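Local coordinates for protein cortical-lytic enzyme (Bacillus cereus, PDB 4S3J) that acts as an N-acetylglucosaminidase on partly degraded spore cortex peptidoglycan during germination, probably recognising muramic acid delta-lactam, at residues 128-133 with 165-170; 205-210 with 243-248. All blocks are in the same frame, centred on the assembly; numbering follows the deposited sequence.

In the fold
After two N-terminal LysM domains the chain enters the TIM barrel of the family 18 glycosyl hydrolase. Contact 1 closes a loop first: the end of helix 120-129 and the turn after it meet the turn between helix 155-164 and strand 168-177. Contact 2 comes later in the chain, joining helix 193-210 to the turn before strand 246-251. The two loops follow in series and neither nest nor cross. Both contacts lie near where barrel strands begin, and their centres are about 16 Å apart. They touch through packing alone, where Pro169 CG lies 4.1 Å from Tyr210 O and Met170 CE 4.2 Å from Ser248 OG.

Contact 1 of 2, residues 128-133 with 165-170; sequences AINPFL and GQTIPM
Three oxygens crowd round the hydroxyl of Thr167. Its OG1 lies 2.9 Å from Asn130 OD1 and 3.2 Å from Leu133 O. Asn130 O is also close, 3.1 Å from Thr167 OG1. The site joins two neighbouring helix-to-strand turns of the TIM barrel, at the end where the parallel strands begin. Helix 120-129 leads into the 3-10 turn 130-132, while a Schellman motif with Gln166 as its C-prime residue ends helix 155-164.

Asn130 reaches across because CG stands anti to its backbone N (chi1 -165°). Its side chain and that of Thr167 run alongside each other, pointing opposite ways. The amide meets the second turn at two places: OD1 lies against the hydroxyl, and ND2 packs 3.6 Å from Gly165 CA. Gly165 has no side chain to get in the way of ND2. A CB there would point toward the first turn and clash with this nitrogen.

Lys429, close to the C terminus, makes hydrogen bonds through NZ with the carbonyl oxygens of Asn130, Leu133 and Gly165. Its positive charge would probably polarise the three carbonyls. Beyond the turn, backbone bonds of Ile168 with Thr134 and Leu136 join strand 168-177 to strand 135-143.

Asn130 and Thr167 are buried, as is Leu133. The threonine methyl makes the apolar part of the contact: CG2, anti to its own backbone N, rests 3.8 Å from Leu133 CB.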
loop_
_atom_site.group_PDB
_atom_site.type_symbol
_atom_site.label_atom_id
_atom_site.label_comp_id
_atom_site.label_asym_id
_atom_site.label_seq_id
_atom_site.Cartn_x
_atom_site.Cartn_y
_atom_site.Cartn_z
ATOM N N ALA A 128 -2.220 11.588 -11.278
ATOM C CA ALA A 128 -2.148 10.338 -12.024
ATOM C C ALA A 128 -2.795 9.195 -11.247
ATOM O O ALA A 128 -3.438 8.325 -11.827
ATOM C CB ALA A 128 -0.700 9.985 -12.349
ATOM N N ILE A 129 -2.645 9.223 -9.927
ATOM C CA ILE A 129 -3.100 8.129 -9.071
ATOM C C ILE A 129 -4.562 8.298 -8.647
ATOM O O ILE A 129 -5.260 7.320 -8.440
ATOM C CB ILE A 129 -2.164 8.005 -7.844
ATOM C CG1 ILE A 129 -0.841 7.378 -8.315
ATOM C CG2 ILE A 129 -2.795 7.170 -6.729
ATOM C CD1 ILE A 129 0.264 7.337 -7.265
ATOM N N ASN A 130 -5.021 9.540 -8.553
ATOM C CA ASN A 130 -6.369 9.830 -8.043
ATOM C C ASN A 130 -7.523 8.997 -8.642
ATOM O O ASN A 130 -8.453 8.617 -7.918
ATOM C CB ASN A 130 -6.690 11.319 -8.243
ATOM C CG ASN A 130 -7.888 11.765 -7.429
ATOM O OD1 ASN A 130 -7.987 11.470 -6.237
ATOM N ND2 ASN A 130 -8.829 12.433 -8.083
ATOM N N PRO A 131 -7.501 8.732 -9.957
ATOM C CA PRO A 131 -8.597 7.932 -10.520
ATOM C C PRO A 131 -8.711 6.534 -9.905
ATOM O O PRO A 131 -9.800 5.962 -9.898
ATOM C CB PRO A 131 -8.229 7.834 -12.002
ATOM C CG PRO A 131 -7.343 8.956 -12.265
ATOM C CD PRO A 131 -6.583 9.212 -11.002
ATOM N N PHE A 132 -7.606 6.023 -9.364
ATOM C CA PHE A 132 -7.552 4.689 -8.777
ATOM C C PHE A 132 -7.919 4.658 -7.286
ATOM O O PHE A 132 -7.817 3.595 -6.658
ATOM C CB PHE A 132 -6.135 4.086 -8.923
ATOM C CG PHE A 132 -5.629 3.983 -10.331
ATOM C CD1 PHE A 132 -4.917 5.020 -10.916
ATOM C CD2 PHE A 132 -5.821 2.815 -11.048
ATOM C CE1 PHE A 132 -4.435 4.905 -12.203
ATOM C CE2 PHE A 132 -5.341 2.696 -12.337
ATOM C CZ PHE A 132 -4.649 3.746 -12.914
ATOM N N LEU A 133 -8.352 5.797 -6.727
ATOM C CA LEU A 133 -8.531 5.938 -5.280
ATOM C C LEU A 133 -9.970 6.090 -4.798
ATOM O O LEU A 133 -10.767 6.842 -5.373
ATOM C CB LEU A 133 -7.773 7.157 -4.777
ATOM C CG LEU A 133 -6.274 7.177 -5.013
ATOM C CD1 LEU A 133 -5.732 8.452 -4.353
ATOM C CD2 LEU A 133 -5.605 5.943 -4.457
ATOM N N GLY A 165 -12.304 13.987 -8.935
ATOM C CA GLY A 165 -12.167 12.615 -9.395
ATOM C C GLY A 165 -13.025 11.631 -8.621
ATOM O O GLY A 165 -12.790 10.419 -8.679
ATOM N N GLN A 166 -14.002 12.166 -7.889
ATOM C CA GLN A 166 -14.918 11.391 -7.057
ATOM C C GLN A 166 -14.189 10.612 -5.957
ATOM O O GLN A 166 -14.717 9.648 -5.395
ATOM C CB GLN A 166 -15.747 10.445 -7.927
ATOM C CG GLN A 166 -16.707 11.180 -8.837
ATOM C CD GLN A 166 -16.038 11.732 -10.084
ATOM O OE1 GLN A 166 -16.098 12.931 -10.348
ATOM N NE2 GLN A 166 -15.405 10.860 -10.859
ATOM N N THR A 167 -12.986 11.069 -5.636
ATOM C CA THR A 167 -12.226 10.562 -4.505
ATOM C C THR A 167 -12.594 11.378 -3.274
ATOM O O THR A 167 -12.759 12.587 -3.365
ATOM C CB THR A 167 -10.705 10.647 -4.781
ATOM O OG1 THR A 167 -10.411 9.945 -5.989
ATOM C CG2 THR A 167 -9.882 10.065 -3.641
ATOM N N ILE A 168 -12.736 10.705 -2.137
ATOM C CA ILE A 168 -12.986 11.380 -0.856
ATOM C C ILE A 168 -11.672 11.848 -0.265
ATOM O O ILE A 168 -10.842 11.013 0.056
ATOM C CB ILE A 168 -13.636 10.452 0.196
ATOM C CG1 ILE A 168 -14.910 9.790 -0.329
ATOM C CG2 ILE A 168 -13.832 11.203 1.527
ATOM C CD1 ILE A 168 -15.994 10.716 -0.644
ATOM N N PRO A 169 -11.477 13.175 -0.079
ATOM C CA PRO A 169 -10.259 13.547 0.656
ATOM C C PRO A 169 -10.430 13.310 2.152
ATOM O O PRO A 169 -11.472 13.649 2.692
ATOM C CB PRO A 169 -10.080 15.027 0.317
ATOM C CG PRO A 169 -11.453 15.518 0.033
ATOM C CD PRO A 169 -12.219 14.357 -0.555
ATOM N N MET A 170 -9.454 12.672 2.788
ATOM C CA MET A 170 -9.472 12.469 4.247
ATOM C C MET A 170 -8.882 13.661 4.975
ATOM O O MET A 170 -7.941 14.308 4.489
ATOM C CB MET A 170 -8.701 11.193 4.604
ATOM C CG MET A 170 -9.364 9.903 4.127
ATOM S SD MET A 170 -8.240 8.486 3.955
ATOM C CE MET A 170 -7.582 8.328 5.601
#

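Contact 2 of 2, residues 205-210 with 243-248; sequences QTAEKY and SGYTLS
Ala207 points its methyl from helix 193-210 at the ring of Tyr245. Its CB is 3.9 Å from Tyr245 CE2, an apolar touch. The same methyl packs on Leu171 and Ile215 of the barrel strands, and the Tyr245 ring also rests on Ile215.

Glu208 follows on the outer, exposed side. The Tyr245 hydroxyl ends against its backbone and the root of its side chain: OH lies 3.5 Å from Glu208 CA and 3.7 Å from Glu208 CB. The side chains meet at a slant, with the carboxylate and ring planes 59° apart. Glu208 CG is anti to the backbone N (chi1 170°) and the chain runs on extended, which carries the carboxylate away past the tyrosine. CG itself is already 4.2 Å from Tyr245 OH. No hydrogen bond links the two segments.

This is helix-to-turn packing on the outside of the TIM barrel. Strand 214-218 follows helix 193-210 and pairs in parallel with strand 246-251, which Tyr245 precedes. Tyr245 reaches from the turn after helix 227-240 to the neighbouring helix, its CG set beside the backbone N (chi1 -69°).

Tyr210, at the helix end, packs on Thr155 and Ala156 of helix 155-164.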
loop_
_atom_site.group_PDB
_atom_site.type_symbol
_atom_site.label_atom_id
_atom_site.label_comp_id
_atom_site.label_asym_id
_atom_site.label_seq_id
_atom_site.Cartn_x
_atom_site.Cartn_y
_atom_site.Cartn_z
ATOM N N GLN A 205 -15.524 21.851 11.430
ATOM C CA GLN A 205 -15.522 23.020 10.556
ATOM C C GLN A 205 -14.471 22.884 9.452
ATOM O O GLN A 205 -14.725 23.252 8.311
ATOM C CB GLN A 205 -15.252 24.301 11.350
ATOM C CG GLN A 205 -16.446 24.790 12.136
ATOM C CD GLN A 205 -16.090 25.912 13.087
ATOM O OE1 GLN A 205 -14.929 26.333 13.172
ATOM N NE2 GLN A 205 -17.090 26.407 13.811
ATOM N N THR A 206 -13.308 22.335 9.785
ATOM C CA THR A 206 -12.261 22.099 8.781
ATOM C C THR A 206 -12.712 21.064 7.736
ATOM O O THR A 206 -12.574 21.298 6.534
ATOM C CB THR A 206 -10.942 21.642 9.452
ATOM O OG1 THR A 206 -10.468 22.661 10.338
ATOM C CG2 THR A 206 -9.864 21.351 8.411
ATOM N N ALA A 207 -13.295 19.953 8.187
ATOM C CA ALA A 207 -13.783 18.915 7.279
ATOM C C ALA A 207 -14.834 19.465 6.338
ATOM O O ALA A 207 -14.794 19.225 5.131
ATOM C CB ALA A 207 -14.344 17.752 8.062
ATOM N N GLU A 208 -15.774 20.225 6.886
ATOM C CA GLU A 208 -16.838 20.762 6.074
ATOM C C GLU A 208 -16.294 21.793 5.085
ATOM O O GLU A 208 -16.756 21.866 3.946
ATOM C CB GLU A 208 -17.913 21.364 6.974
ATOM C CG GLU A 208 -18.955 22.163 6.265
ATOM C CD GLU A 208 -19.946 22.731 7.249
ATOM O OE1 GLU A 208 -20.833 21.973 7.691
ATOM O OE2 GLU A 208 -19.807 23.917 7.605
ATOM N N LYS A 209 -15.289 22.556 5.494
ATOM C CA LYS A 209 -14.689 23.534 4.589
ATOM C C LYS A 209 -14.052 22.900 3.335
ATOM O O LYS A 209 -14.177 23.437 2.238
ATOM C CB LYS A 209 -13.634 24.361 5.323
ATOM C CG LYS A 209 -12.929 25.379 4.428
ATOM C CD LYS A 209 -11.898 26.195 5.172
ATOM C CE LYS A 209 -11.201 27.173 4.233
ATOM N NZ LYS A 209 -10.157 27.977 4.926
ATOM N N TYR A 210 -13.410 21.747 3.484
ATOM C CA TYR A 210 -12.640 21.170 2.376
ATOM C C TYR A 210 -13.294 19.944 1.751
ATOM O O TYR A 210 -12.710 19.321 0.852
ATOM C CB TYR A 210 -11.229 20.799 2.847
ATOM C CG TYR A 210 -10.375 22.000 3.186
ATOM C CD1 TYR A 210 -10.054 22.947 2.219
ATOM C CD2 TYR A 210 -9.886 22.187 4.470
ATOM C CE1 TYR A 210 -9.276 24.045 2.524
ATOM C CE2 TYR A 210 -9.109 23.281 4.786
ATOM C CZ TYR A 210 -8.804 24.207 3.813
ATOM O OH TYR A 210 -8.023 25.293 4.145
ATOM N N SER A 243 -24.409 13.099 9.137
ATOM C CA SER A 243 -24.664 12.147 8.073
ATOM C C SER A 243 -23.773 12.436 6.868
ATOM O O SER A 243 -23.553 13.586 6.481
ATOM C CB SER A 243 -26.144 12.173 7.668
ATOM O OG SER A 243 -26.504 13.427 7.119
ATOM N N GLY A 244 -23.223 11.368 6.310
ATOM C CA GLY A 244 -22.380 11.458 5.140
ATOM C C GLY A 244 -20.914 11.501 5.506
ATOM O O GLY A 244 -20.062 11.375 4.629
ATOM N N TYR A 245 -20.610 11.683 6.787
ATOM C CA TYR A 245 -19.216 11.667 7.222
ATOM C C TYR A 245 -18.903 10.333 7.885
ATOM O O TYR A 245 -19.785 9.701 8.473
ATOM C CB TYR A 245 -18.889 12.802 8.206
ATOM C CG TYR A 245 -18.902 14.190 7.604
ATOM C CD1 TYR A 245 -20.096 14.784 7.209
ATOM C CD2 TYR A 245 -17.718 14.891 7.379
ATOM C CE1 TYR A 245 -20.119 16.053 6.661
ATOM C CE2 TYR A 245 -17.733 16.160 6.830
ATOM C CZ TYR A 245 -18.935 16.734 6.465
ATOM O OH TYR A 245 -18.952 17.988 5.907
ATOM N N THR A 246 -17.636 9.941 7.821
ATOM C CA THR A 246 -17.135 8.728 8.459
ATOM C C THR A 246 -15.891 9.016 9.302
ATOM O O THR A 246 -15.263 10.072 9.170
ATOM C CB THR A 246 -16.778 7.653 7.430
ATOM O OG1 THR A 246 -15.830 8.179 6.492
ATOM C CG2 THR A 246 -18.020 7.202 6.709
ATOM N N LEU A 247 -15.531 8.042 10.132
ATOM C CA LEU A 247 -14.401 8.144 11.042
ATOM C C LEU A 247 -13.438 6.976 10.834
ATOM O O LEU A 247 -13.869 5.831 10.704
ATOM C CB LEU A 247 -14.912 8.154 12.480
ATOM C CG LEU A 247 -13.918 8.056 13.627
ATOM C CD1 LEU A 247 -12.994 9.292 13.639
ATOM C CD2 LEU A 247 -14.672 7.930 14.980
ATOM N N SER A 248 -12.137 7.262 10.798
ATOM C CA SER A 248 -11.149 6.207 10.673
ATOM C C SER A 248 -9.929 6.490 11.530
ATOM O O SER A 248 -9.731 7.620 11.987
ATOM C CB SER A 248 -10.739 6.024 9.199
ATOM O OG SER A 248 -10.180 7.214 8.662
#